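Local coordinates for prenylcyclase (Actinoplanes teichomyceticus, PDB 6IJ1), which probably acts on prenyl substrates as a cyclase or transferase, its exact reaction being uncertain, at residues 12-17 with 335-340; 32-37 with 42-47; 73-78 with 112-117; 126-131 with 181-186. All blocks are in the same frame, centred on the assembly; numbering follows the deposited sequence.

Interaction 1. Residues 12-17 with 335-340; sequences SAVRRG and QALRTA
L337 meets A13 and V14 where helix 327-341 passes helix 10-23. The two helices run roughly antiparallel, and the nearest CA atoms, those of V14 and L337, are 7.0 Å apart. Along 335-340, Q335 and A336 come first and lie on another side of their helix, where both touch R254 of helix 246-256. L337 then turns its CB toward 12-17 and carries the contact. L337 CB lies 3.8 Å from V14 CG2. L337 CD1 stands further out, 4.0 Å from A13 CB. The extended second torsion (chi2 179°) sends CD1 straight on from the backbone, so two parts of one leucine serve two neighbours. On the facing helix, V14 has chi1 at 169°. This sets CG1 opposite its backbone N and leaves CG2, beside that N, as the branch that touches. The V14 and L337 side chains lie alongside each other, pointing opposite ways. All three residues are buried and the contact is purely apolar. It joins the first and last helices of the chain. Such a meeting of the two ends is consistent with a closed ring of helices, as in the alpha-alpha barrels of terpenoid cyclases. L337 and, further along, A340 also touch A272 of helix 265-278. A13 O accepts a hydrogen bond from Q279, just beyond that helix.

Interaction 2. Residues 32-37 with 42-47; sequences VDYDLL and DWITAY
V32 and I44 bring the two backbones closest, with their CA atoms 5.7 Å apart. Segment 32-37 is irregular loop. Segment 42-47 is the first part of helix 42-52, and only four residues separate the two. I44 CG2 fits against the loop backbone, 3.8 Å from D33 N. D33 CB is also 3.8 Å from I44 CG2. The other branch of I44 ends in CD1, which touches two rings. I44 CD1 sits at the edge of the Y34 ring, near its plane and 4.0 Å from Y34 CE1. I44 CD1 also lies over one face of W43, 3.8 Å above the plane. The Y34 ring and the six-membered ring of W43 are tilted by 26° and displaced, with centroids 5.1 Å apart and little face-to-face overlap. Their closest approach is Y34 CE1 to W43 CH2 at 3.4 Å. W43 reaches there because its CG is anti to the backbone N (chi1 164°). The Y34 hydroxyl is hydrogen-bonded to A289 O. D33 is buried, and its carboxylate is well supplied with donors. D33 OD1 accepts from Y34 N at 2.8 Å and also from F325 N, while OD2 accepts from H328 N near the start of helix 327-341. This ties the loop to the last helix. W43 also meets the rings of W96 and H328, and Y47 stacks on H328. The cluster is consistent with the aromatic-rich interior of a terpenoid cyclase-like helical barrel.

Interaction 3. Residues 73-78 with 112-117; sequences PEQHDN and ARPGWE
Q75, P114 and N78 have the most surface buried here. Q75 reaches from its loop to residues 112-117 of helix 112-121. With chi1 at -170°, Q75 CG turns away from its own backbone nitrogen, and the extended chain beyond carries the amide to the helix. There Q75 NE2 lies 4.1 Å from P114 CB and 3.6 Å from G115 N. The amide nitrogen is hydrogen-bonded to G79 O and to W111 O, the residue just before 112-117. P114 points its CB toward the loop, and that atom is the one Q75 NE2 approaches. N78 contributes its backbone, since its CB points away from the helix. N78 O and P114 O are 3.9 Å apart with water 1 beside both. The water is 2.9 Å from P114 O and 3.2 Å from N78 O. It can donate to both carbonyls, but other acceptors compete for its protons. The loop is braced from within by N78 N, which donates to H76 ND1 in the ring plane at 2.9 Å. Q75, G79 and W81 fit the QW motif of terpenoid cyclases, and Q75 packs on W81. A single amide nitrogen, spanning two carbonyls, ties the loop to the backbone just before 112-117.

Interaction 4. Residues 126-131 with 181-186; sequences DGLVST and LRAQRP
An Asx turn at D126 meets R182 of helix 173-182 at the protein surface. In the turn, D126 OD1 accepts from L128 N at 3.1 Å. G127 sits in the middle with a positive phi (97°), a backbone conformation that glycine readily adopts. The backbone oxygen of D126, not its carboxylate, faces the arginine. R182 NH2 donates to D126 O at 3.1 Å, with an N-H...O angle of 153°. The oxygen lies near the guanidinium plane, at its edge. The donor, however, stands well above the carbonyl plane. A bend at chi3 (-65°) turns the guanidinium across to the loop. Water 2 adds a second route: it accepts from R182 NE at 2.6 Å and donates to D126 O at 2.7 Å. Beside this polar pair, L128 CD2 lies 4.5 Å from A183 CB, a loose apolar touch. L128 also touches T161, and A183 touches V158, both of helix 158-164. A bound imidazole, probably from the crystallisation liquor, lies about 6 Å from the L128 side chain. Next in the chain, Q184 bonds to G188 O and A218 O and packs on W190, which fits a QW motif. D126 OD1 and R182 NH2 are 6.7 Å apart, too far for a salt bridge. The opposite charges may still attract weakly, but the grip is a charged donor on a backbone carbonyl, reinforced by one water.

From the N terminus, helix 10-23 opens interaction 1, which closes only near the C terminus on helix 327-341. The other three contacts all fall within that long span. Interaction 2 closes first, a short loop folded onto helix 42-52. Interaction 3 follows, tying the loop after helix 58-71 to helix 112-121. Interaction 4 then joins the loop after that helix to the end of helix 173-182. These three are in series and none cross. Interactions 2 and 3 touch, with D42 OD2 3.7 Å from E74 CB. Interactions 1 and 4 lie on opposite sides of the chain's centre, their own centres about 30 Å apart.

Interaction 1. Residues 12-17 with 335-340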
loop_
_atom_site.group_PDB
_atom_site.type_symbol
_atom_site.label_atom_id
_atom_site.label_comp_id
_atom_site.label_asym_id
_atom_site.label_seq_id
_atom_site.Cartn_x
_atom_site.Cartn_y
_atom_site.Cartn_z
ATOM N N SER A 12 12.936 -12.706 -15.989
ATOM C CA SER A 12 14.232 -12.131 -15.664
ATOM C C SER A 12 14.063 -10.840 -14.860
ATOM O O SER A 12 14.824 -10.595 -13.927
ATOM C CB SER A 12 15.020 -11.851 -16.932
ATOM O OG SER A 12 16.325 -11.382 -16.580
ATOM N N ALA A 13 13.128 -9.992 -15.260
ATOM C CA ALA A 13 12.890 -8.777 -14.488
ATOM C C ALA A 13 12.555 -9.102 -13.056
ATOM O O ALA A 13 13.043 -8.447 -12.131
ATOM C CB ALA A 13 11.774 -7.965 -15.125
ATOM N N VAL A 14 11.686 -10.100 -12.831
ATOM C CA VAL A 14 11.319 -10.449 -11.458
ATOM C C VAL A 14 12.538 -10.924 -10.689
ATOM O O VAL A 14 12.752 -10.543 -9.536
ATOM C CB VAL A 14 10.181 -11.489 -11.465
ATOM C CG1 VAL A 14 9.945 -12.084 -10.085
ATOM C CG2 VAL A 14 8.906 -10.844 -11.935
ATOM N N ARG A 15 13.315 -11.839 -11.286
ATOM C CA ARG A 15 14.524 -12.303 -10.631
ATOM C C ARG A 15 15.460 -11.156 -10.247
ATOM O O ARG A 15 15.935 -11.092 -9.116
ATOM C CB ARG A 15 15.254 -13.315 -11.524
ATOM C CG ARG A 15 16.482 -13.926 -10.831
ATOM C CD ARG A 15 17.327 -14.783 -11.801
ATOM N NE ARG A 15 16.471 -15.390 -12.825
ATOM C CZ ARG A 15 16.448 -15.000 -14.104
ATOM N NH1 ARG A 15 17.236 -14.000 -14.503
ATOM N NH2 ARG A 15 15.629 -15.586 -14.978
ATOM N N ARG A 16 15.668 -10.207 -11.175
ATOM C CA ARG A 16 16.576 -9.098 -10.869
ATOM C C ARG A 16 16.007 -8.158 -9.789
ATOM O O ARG A 16 16.760 -7.609 -8.983
ATOM C CB ARG A 16 16.858 -8.303 -12.131
ATOM C CG ARG A 16 17.823 -9.053 -13.101
ATOM C CD ARG A 16 17.778 -8.394 -14.496
ATOM N NE ARG A 16 18.145 -7.001 -14.342
ATOM C CZ ARG A 16 17.793 -6.036 -15.180
ATOM N NH1 ARG A 16 17.101 -6.285 -16.289
ATOM N NH2 ARG A 16 18.148 -4.790 -14.916
ATOM N N GLY A 17 14.684 -8.008 -9.743
ATOM C CA GLY A 17 14.071 -7.211 -8.697
ATOM C C GLY A 17 14.161 -7.884 -7.342
ATOM O O GLY A 17 14.382 -7.238 -6.309
ATOM N N GLN A 335 4.964 -7.163 -7.683
ATOM C CA GLN A 335 3.614 -7.733 -7.518
ATOM C C GLN A 335 2.844 -7.654 -8.829
ATOM O O GLN A 335 2.160 -8.625 -9.235
ATOM C CB GLN A 335 2.910 -6.987 -6.366
ATOM C CG GLN A 335 1.467 -7.493 -6.064
ATOM C CD GLN A 335 1.494 -8.739 -5.267
ATOM O OE1 GLN A 335 2.035 -8.763 -4.164
ATOM N NE2 GLN A 335 0.945 -9.803 -5.805
ATOM N N ALA A 336 2.962 -6.543 -9.551
ATOM C CA ALA A 336 2.275 -6.427 -10.836
ATOM C C ALA A 336 2.833 -7.404 -11.853
ATOM O O ALA A 336 2.071 -7.947 -12.658
ATOM C CB ALA A 336 2.431 -4.982 -11.347
ATOM N N LEU A 337 4.150 -7.567 -11.893
ATOM C CA LEU A 337 4.722 -8.477 -12.915
ATOM C C LEU A 337 4.257 -9.910 -12.650
ATOM O O LEU A 337 3.981 -10.618 -13.610
ATOM C CB LEU A 337 6.243 -8.333 -12.935
ATOM C CG LEU A 337 6.732 -7.029 -13.558
ATOM C CD1 LEU A 337 8.245 -6.941 -13.515
ATOM C CD2 LEU A 337 6.228 -6.882 -14.983
ATOM N N ARG A 338 4.152 -10.292 -11.383
ATOM C CA ARG A 338 3.670 -11.650 -11.045
ATOM C C ARG A 338 2.228 -11.790 -11.542
ATOM O O ARG A 338 1.906 -12.822 -12.113
ATOM C CB ARG A 338 3.798 -11.883 -9.541
ATOM C CG ARG A 338 3.133 -13.158 -9.052
ATOM C CD ARG A 338 4.099 -14.317 -9.095
ATOM N NE ARG A 338 4.611 -14.642 -10.413
ATOM C CZ ARG A 338 4.686 -15.876 -10.893
ATOM N NH1 ARG A 338 4.282 -16.889 -10.150
ATOM N NH2 ARG A 338 5.150 -16.087 -12.112
ATOM N N THR A 339 1.413 -10.761 -11.332
ATOM C CA THR A 339 -0.002 -10.769 -11.776
ATOM C C THR A 339 -0.072 -10.886 -13.302
ATOM O O THR A 339 -0.933 -11.602 -13.796
ATOM C CB THR A 339 -0.701 -9.494 -11.301
ATOM O OG1 THR A 339 -0.692 -9.545 -9.881
ATOM C CG2 THR A 339 -2.120 -9.372 -11.803
ATOM N N ALA A 340 0.799 -10.181 -14.017
ATOM C CA ALA A 340 0.772 -10.245 -15.494
ATOM C C ALA A 340 1.115 -11.665 -15.956
ATOM O O ALA A 340 0.460 -12.148 -16.875
ATOM C CB ALA A 340 1.723 -9.234 -16.076
#

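Interaction 2. Residues 32-37 with 42-47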
loop_
_atom_site.group_PDB
_atom_site.type_symbol
_atom_site.label_atom_id
_atom_site.label_comp_id
_atom_site.label_asym_id
_atom_site.label_seq_id
_atom_site.Cartn_x
_atom_site.Cartn_y
_atom_site.Cartn_z
ATOM N N VAL A 32 14.030 -1.185 5.206
ATOM C CA VAL A 32 13.599 0.162 5.589
ATOM C C VAL A 32 13.502 1.037 4.334
ATOM O O VAL A 32 14.199 0.819 3.338
ATOM C CB VAL A 32 14.512 0.854 6.627
ATOM C CG1 VAL A 32 14.690 -0.095 7.882
ATOM C CG2 VAL A 32 15.890 1.189 6.020
ATOM N N ASP A 33 12.589 1.988 4.369
ATOM C CA ASP A 33 12.475 2.919 3.246
ATOM C C ASP A 33 11.789 4.181 3.744
ATOM O O ASP A 33 11.259 4.242 4.848
ATOM C CB ASP A 33 11.703 2.305 2.071
ATOM C CG ASP A 33 12.122 2.852 0.702
ATOM O OD1 ASP A 33 12.799 3.891 0.660
ATOM O OD2 ASP A 33 11.691 2.220 -0.310
ATOM N N TYR A 34 11.781 5.199 2.878
ATOM C CA TYR A 34 11.295 6.546 3.182
ATOM C C TYR A 34 12.253 7.262 4.133
ATOM O O TYR A 34 13.197 6.669 4.664
ATOM C CB TYR A 34 9.819 6.576 3.670
ATOM C CG TYR A 34 8.847 6.236 2.562
ATOM C CD1 TYR A 34 8.513 4.916 2.294
ATOM C CD2 TYR A 34 8.322 7.238 1.782
ATOM C CE1 TYR A 34 7.626 4.600 1.242
ATOM C CE2 TYR A 34 7.434 6.934 0.698
ATOM C CZ TYR A 34 7.107 5.632 0.479
ATOM O OH TYR A 34 6.255 5.291 -0.574
ATOM N N ASP A 35 12.037 8.548 4.286
ATOM C CA ASP A 35 12.944 9.358 5.096
ATOM C C ASP A 35 12.194 10.439 5.821
ATOM O O ASP A 35 12.806 11.450 6.180
ATOM C CB ASP A 35 14.031 9.951 4.121
ATOM C CG ASP A 35 15.163 10.641 4.817
ATOM O OD1 ASP A 35 15.725 10.053 5.792
ATOM O OD2 ASP A 35 15.510 11.766 4.334
ATOM N N LEU A 36 10.906 10.291 6.049
ATOM C CA LEU A 36 10.095 11.357 6.636
ATOM C C LEU A 36 10.610 11.794 7.993
ATOM O O LEU A 36 10.620 12.994 8.297
ATOM C CB LEU A 36 8.662 10.874 6.797
ATOM C CG LEU A 36 8.057 10.735 5.393
ATOM C CD1 LEU A 36 6.864 9.838 5.502
ATOM C CD2 LEU A 36 7.681 12.085 4.848
ATOM N N LEU A 37 11.008 10.835 8.822
ATOM C CA LEU A 37 11.472 11.083 10.182
ATOM C C LEU A 37 12.339 9.878 10.498
ATOM O O LEU A 37 11.978 9.017 11.313
ATOM C CB LEU A 37 10.281 11.250 11.125
ATOM C CG LEU A 37 10.636 11.775 12.532
ATOM C CD1 LEU A 37 11.815 12.753 12.509
ATOM C CD2 LEU A 37 9.421 12.429 13.157
ATOM N N ASP A 42 8.809 -1.309 10.352
ATOM C CA ASP A 42 7.720 -2.327 10.385
ATOM C C ASP A 42 6.843 -2.286 9.127
ATOM O O ASP A 42 6.621 -3.328 8.532
ATOM C CB ASP A 42 6.933 -2.240 11.692
ATOM C CG ASP A 42 7.795 -2.564 12.899
ATOM O OD1 ASP A 42 8.895 -3.060 12.708
ATOM O OD2 ASP A 42 7.342 -2.320 14.003
ATOM N N TRP A 43 6.330 -1.115 8.774
ATOM C CA TRP A 43 5.487 -1.002 7.586
ATOM C C TRP A 43 6.215 -1.526 6.360
ATOM O O TRP A 43 5.726 -2.414 5.643
ATOM C CB TRP A 43 5.045 0.450 7.418
ATOM C CG TRP A 43 4.514 0.743 6.036
ATOM C CD1 TRP A 43 3.652 -0.032 5.261
ATOM C CD2 TRP A 43 4.794 1.913 5.250
ATOM N NE1 TRP A 43 3.389 0.613 4.066
ATOM C CE2 TRP A 43 4.083 1.801 4.047
ATOM C CE3 TRP A 43 5.599 3.046 5.467
ATOM C CZ2 TRP A 43 4.139 2.780 3.028
ATOM C CZ3 TRP A 43 5.636 4.037 4.471
ATOM C CH2 TRP A 43 4.937 3.891 3.253
ATOM N N ILE A 44 7.421 -1.000 6.087
ATOM C CA ILE A 44 8.112 -1.381 4.857
ATOM C C ILE A 44 8.548 -2.836 4.886
ATOM O O ILE A 44 8.503 -3.514 3.860
ATOM C CB ILE A 44 9.317 -0.426 4.639
ATOM C CG1 ILE A 44 8.774 0.970 4.316
ATOM C CG2 ILE A 44 10.258 -0.890 3.533
ATOM C CD1 ILE A 44 7.961 1.052 2.969
ATOM N N THR A 45 9.017 -3.332 6.046
ATOM C CA THR A 45 9.369 -4.743 6.134
ATOM C C THR A 45 8.176 -5.628 5.798
ATOM O O THR A 45 8.323 -6.588 5.045
ATOM C CB THR A 45 9.883 -5.020 7.554
ATOM O OG1 THR A 45 11.138 -4.333 7.749
ATOM C CG2 THR A 45 10.126 -6.508 7.777
ATOM N N ALA A 46 7.020 -5.331 6.405
ATOM C CA ALA A 46 5.813 -6.111 6.116
ATOM C C ALA A 46 5.441 -6.021 4.637
ATOM O O ALA A 46 5.071 -7.021 4.014
ATOM C CB ALA A 46 4.660 -5.644 6.975
ATOM N N TYR A 47 5.520 -4.816 4.053
ATOM C CA TYR A 47 5.075 -4.631 2.675
ATOM C C TYR A 47 5.987 -5.391 1.703
ATOM O O TYR A 47 5.519 -6.083 0.789
ATOM C CB TYR A 47 5.108 -3.116 2.392
ATOM C CG TYR A 47 4.565 -2.740 1.013
ATOM C CD1 TYR A 47 3.194 -2.644 0.851
ATOM C CD2 TYR A 47 5.411 -2.519 -0.075
ATOM C CE1 TYR A 47 2.656 -2.349 -0.382
ATOM C CE2 TYR A 47 4.882 -2.160 -1.309
ATOM C CZ TYR A 47 3.508 -2.060 -1.437
ATOM O OH TYR A 47 2.922 -1.709 -2.651
#

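Interaction 3. Residues 73-78 with 112-117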
loop_
_atom_site.group_PDB
_atom_site.type_symbol
_atom_site.label_atom_id
_atom_site.label_comp_id
_atom_site.label_asym_id
_atom_site.label_seq_id
_atom_site.Cartn_x
_atom_site.Cartn_y
_atom_site.Cartn_z
ATOM N N PRO A 73 7.479 -10.048 17.414
ATOM C CA PRO A 73 7.814 -9.415 18.708
ATOM C C PRO A 73 7.738 -7.907 18.723
ATOM O O PRO A 73 7.781 -7.295 19.818
ATOM C CB PRO A 73 9.236 -9.891 18.970
ATOM C CG PRO A 73 9.754 -10.423 17.727
ATOM C CD PRO A 73 8.600 -10.824 16.876
ATOM N N GLU A 74 7.672 -7.258 17.570
ATOM C CA GLU A 74 7.528 -5.804 17.533
ATOM C C GLU A 74 6.106 -5.310 17.748
ATOM O O GLU A 74 5.878 -4.101 17.876
ATOM C CB GLU A 74 8.028 -5.256 16.194
ATOM C CG GLU A 74 9.444 -5.605 15.894
ATOM C CD GLU A 74 10.386 -5.071 16.952
ATOM O OE1 GLU A 74 10.133 -3.946 17.435
ATOM O OE2 GLU A 74 11.331 -5.789 17.322
ATOM N N GLN A 75 5.123 -6.215 17.860
ATOM C CA GLN A 75 3.759 -5.774 18.127
ATOM C C GLN A 75 3.680 -4.996 19.448
ATOM O O GLN A 75 4.240 -5.429 20.468
ATOM C CB GLN A 75 2.837 -7.019 18.192
ATOM C CG GLN A 75 1.328 -6.682 18.220
ATOM C CD GLN A 75 0.497 -7.964 18.253
ATOM O OE1 GLN A 75 0.969 -8.997 18.731
ATOM N NE2 GLN A 75 -0.725 -7.890 17.732
ATOM N N HIS A 76 2.940 -3.888 19.453
ATOM C CA HIS A 76 2.719 -3.086 20.653
ATOM C C HIS A 76 1.688 -3.765 21.531
ATOM O O HIS A 76 0.875 -4.580 21.050
ATOM C CB HIS A 76 2.247 -1.680 20.246
ATOM C CG HIS A 76 2.230 -0.663 21.353
ATOM N ND1 HIS A 76 1.205 -0.551 22.272
ATOM C CD2 HIS A 76 3.109 0.328 21.650
ATOM C CE1 HIS A 76 1.454 0.451 23.091
ATOM N NE2 HIS A 76 2.603 1.005 22.730
ATOM N N ASP A 77 1.675 -3.399 22.833
ATOM C CA ASP A 77 0.622 -3.937 23.713
ATOM C C ASP A 77 -0.793 -3.584 23.242
ATOM O O ASP A 77 -1.759 -4.291 23.579
ATOM C CB ASP A 77 0.781 -3.386 25.133
ATOM C CG ASP A 77 2.032 -3.905 25.842
ATOM O OD1 ASP A 77 2.624 -4.940 25.429
ATOM O OD2 ASP A 77 2.414 -3.258 26.850
ATOM N N ASN A 78 -0.963 -2.497 22.472
ATOM C CA ASN A 78 -2.271 -2.125 21.940
ATOM C C ASN A 78 -2.671 -2.997 20.736
ATOM O O ASN A 78 -3.775 -2.816 20.217
ATOM C CB ASN A 78 -2.352 -0.621 21.572
ATOM C CG ASN A 78 -1.377 -0.170 20.467
ATOM O OD1 ASN A 78 -0.903 -0.959 19.652
ATOM N ND2 ASN A 78 -1.061 1.140 20.469
ATOM N N ALA A 112 -2.388 -12.598 16.645
ATOM C CA ALA A 112 -3.229 -11.846 15.693
ATOM C C ALA A 112 -4.471 -11.252 16.350
ATOM O O ALA A 112 -4.971 -10.211 15.920
ATOM C CB ALA A 112 -3.624 -12.755 14.529
ATOM N N ARG A 113 -5.009 -11.857 17.427
ATOM C CA ARG A 113 -6.247 -11.325 17.993
ATOM C C ARG A 113 -6.137 -9.864 18.450
ATOM O O ARG A 113 -7.036 -9.069 18.122
ATOM C CB ARG A 113 -6.706 -12.251 19.145
ATOM C CG ARG A 113 -7.979 -11.792 19.776
ATOM C CD ARG A 113 -8.090 -12.341 21.209
ATOM N NE ARG A 113 -8.969 -13.499 21.181
ATOM C CZ ARG A 113 -9.324 -14.243 22.237
ATOM N NH1 ARG A 113 -8.880 -13.968 23.456
ATOM N NH2 ARG A 113 -10.138 -15.284 22.057
ATOM N N PRO A 114 -5.125 -9.464 19.240
ATOM C CA PRO A 114 -5.015 -8.032 19.586
ATOM C C PRO A 114 -4.800 -7.165 18.353
ATOM O O PRO A 114 -5.195 -5.991 18.361
ATOM C CB PRO A 114 -3.779 -7.964 20.502
ATOM C CG PRO A 114 -3.391 -9.300 20.805
ATOM C CD PRO A 114 -4.082 -10.278 19.891
ATOM N N GLY A 115 -4.257 -7.748 17.276
ATOM C CA GLY A 115 -4.207 -7.024 15.993
ATOM C C GLY A 115 -5.575 -6.806 15.376
ATOM O O GLY A 115 -5.916 -5.688 14.943
ATOM N N TRP A 116 -6.427 -7.868 15.336
ATOM C CA TRP A 116 -7.811 -7.649 14.899
ATOM C C TRP A 116 -8.535 -6.637 15.770
ATOM O O TRP A 116 -9.296 -5.804 15.259
ATOM C CB TRP A 116 -8.635 -8.962 14.896
ATOM C CG TRP A 116 -7.992 -10.080 14.128
ATOM C CD1 TRP A 116 -7.793 -11.376 14.574
ATOM C CD2 TRP A 116 -7.588 -10.094 12.748
ATOM N NE1 TRP A 116 -7.235 -12.134 13.606
ATOM C CE2 TRP A 116 -7.092 -11.379 12.462
ATOM C CE3 TRP A 116 -7.559 -9.110 11.741
ATOM C CZ2 TRP A 116 -6.566 -11.740 11.215
ATOM C CZ3 TRP A 116 -7.093 -9.480 10.490
ATOM C CH2 TRP A 116 -6.581 -10.754 10.245
ATOM N N GLU A 117 -8.348 -6.724 17.107
ATOM C CA GLU A 117 -9.021 -5.781 17.975
ATOM C C GLU A 117 -8.537 -4.369 17.718
ATOM O O GLU A 117 -9.326 -3.431 17.733
ATOM C CB GLU A 117 -8.794 -6.161 19.438
ATOM C CG GLU A 117 -9.527 -7.490 19.769
ATOM C CD GLU A 117 -9.067 -8.072 21.123
ATOM O OE1 GLU A 117 -8.116 -7.508 21.731
ATOM O OE2 GLU A 117 -9.661 -9.090 21.573
HETATM O O HOH W 1 -5.875 -5.103 21.028
#

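Interaction 4. Residues 126-131 with 181-186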
loop_
_atom_site.group_PDB
_atom_site.type_symbol
_atom_site.label_atom_id
_atom_site.label_comp_id
_atom_site.label_asym_id
_atom_site.label_seq_id
_atom_site.Cartn_x
_atom_site.Cartn_y
_atom_site.Cartn_z
ATOM N N ASP A 126 -19.495 4.667 9.085
ATOM C CA ASP A 126 -19.798 4.570 7.660
ATOM C C ASP A 126 -19.050 3.429 6.995
ATOM O O ASP A 126 -19.193 3.229 5.774
ATOM C CB ASP A 126 -19.494 5.881 6.925
ATOM C CG ASP A 126 -18.002 6.280 6.966
ATOM O OD1 ASP A 126 -17.185 5.585 7.610
ATOM O OD2 ASP A 126 -17.664 7.333 6.375
ATOM N N GLY A 127 -18.285 2.675 7.767
ATOM C CA GLY A 127 -17.608 1.518 7.214
ATOM C C GLY A 127 -16.175 1.769 6.822
ATOM O O GLY A 127 -15.429 0.808 6.662
ATOM N N LEU A 128 -15.770 3.029 6.684
ATOM C CA LEU A 128 -14.354 3.278 6.420
ATOM C C LEU A 128 -13.495 3.093 7.659
ATOM O O LEU A 128 -13.946 3.186 8.811
ATOM C CB LEU A 128 -14.147 4.683 5.890
ATOM C CG LEU A 128 -14.913 4.929 4.580
ATOM C CD1 LEU A 128 -14.592 6.365 4.115
ATOM C CD2 LEU A 128 -14.593 3.906 3.497
ATOM N N VAL A 129 -12.215 2.812 7.411
ATOM C CA VAL A 129 -11.207 2.591 8.427
ATOM C C VAL A 129 -10.288 3.801 8.479
ATOM O O VAL A 129 -9.803 4.252 7.433
ATOM C CB VAL A 129 -10.401 1.324 8.116
ATOM C CG1 VAL A 129 -9.380 1.051 9.170
ATOM C CG2 VAL A 129 -11.348 0.086 7.995
ATOM N N SER A 130 -10.090 4.349 9.678
ATOM C CA SER A 130 -9.157 5.452 9.810
ATOM C C SER A 130 -7.745 4.930 10.012
ATOM O O SER A 130 -7.519 3.840 10.526
ATOM C CB SER A 130 -9.508 6.370 10.989
ATOM O OG SER A 130 -9.475 5.655 12.229
ATOM N N THR A 131 -6.750 5.797 9.710
ATOM C CA THR A 131 -5.381 5.371 9.966
ATOM C C THR A 131 -5.058 5.361 11.471
ATOM O O THR A 131 -4.279 4.512 11.953
ATOM C CB THR A 131 -4.438 6.326 9.208
ATOM O OG1 THR A 131 -4.722 6.201 7.818
ATOM C CG2 THR A 131 -2.984 5.961 9.418
ATOM N N LEU A 181 -17.249 -0.102 -0.917
ATOM C CA LEU A 181 -18.018 -0.041 -2.157
ATOM C C LEU A 181 -18.702 1.308 -2.327
ATOM O O LEU A 181 -18.710 1.847 -3.439
ATOM C CB LEU A 181 -19.076 -1.154 -2.169
ATOM C CG LEU A 181 -18.452 -2.542 -2.308
ATOM C CD1 LEU A 181 -19.587 -3.586 -2.098
ATOM C CD2 LEU A 181 -17.836 -2.807 -3.699
ATOM N N ARG A 182 -19.229 1.901 -1.226
ATOM C CA ARG A 182 -19.892 3.189 -1.351
ATOM C C ARG A 182 -18.907 4.317 -1.691
ATOM O O ARG A 182 -19.313 5.358 -2.243
ATOM C CB ARG A 182 -20.624 3.550 -0.049
ATOM C CG ARG A 182 -21.980 2.825 0.069
ATOM C CD ARG A 182 -22.791 3.388 1.261
ATOM N NE ARG A 182 -22.121 3.112 2.523
ATOM C CZ ARG A 182 -22.286 1.990 3.225
ATOM N NH1 ARG A 182 -23.123 1.050 2.804
ATOM N NH2 ARG A 182 -21.621 1.821 4.358
ATOM N N ALA A 183 -17.607 4.122 -1.431
ATOM C CA ALA A 183 -16.629 5.159 -1.733
ATOM C C ALA A 183 -16.127 5.128 -3.186
ATOM O O ALA A 183 -15.341 6.016 -3.586
ATOM C CB ALA A 183 -15.462 5.014 -0.759
ATOM N N GLN A 184 -16.505 4.145 -3.986
ATOM C CA GLN A 184 -16.060 4.112 -5.375
ATOM C C GLN A 184 -16.673 5.277 -6.136
ATOM O O GLN A 184 -17.852 5.578 -5.974
ATOM C CB GLN A 184 -16.473 2.793 -6.057
ATOM C CG GLN A 184 -15.840 2.600 -7.403
ATOM C CD GLN A 184 -16.222 1.280 -8.056
ATOM O OE1 GLN A 184 -17.253 0.653 -7.668
ATOM N NE2 GLN A 184 -15.414 0.827 -9.002
ATOM N N ARG A 185 -15.879 5.938 -6.950
ATOM C CA ARG A 185 -16.398 7.059 -7.730
ATOM C C ARG A 185 -17.136 6.510 -8.944
ATOM O O ARG A 185 -16.887 5.393 -9.368
ATOM C CB ARG A 185 -15.231 7.959 -8.185
ATOM C CG ARG A 185 -14.455 8.569 -7.004
ATOM C CD ARG A 185 -15.200 9.753 -6.408
ATOM N NE ARG A 185 -14.574 10.431 -5.243
ATOM C CZ ARG A 185 -13.435 11.128 -5.273
ATOM N NH1 ARG A 185 -12.700 11.200 -6.389
ATOM N NH2 ARG A 185 -12.998 11.719 -4.165
ATOM N N PRO A 186 -18.044 7.303 -9.525
ATOM C CA PRO A 186 -18.781 6.833 -10.710
ATOM C C PRO A 186 -17.904 6.546 -11.894
ATOM O O PRO A 186 -18.312 5.740 -12.748
ATOM C CB PRO A 186 -19.720 7.992 -11.041
ATOM C CG PRO A 186 -19.789 8.818 -9.838
ATOM C CD PRO A 186 -18.469 8.625 -9.081
HETATM O O HOH W 2 -20.237 4.509 3.648
#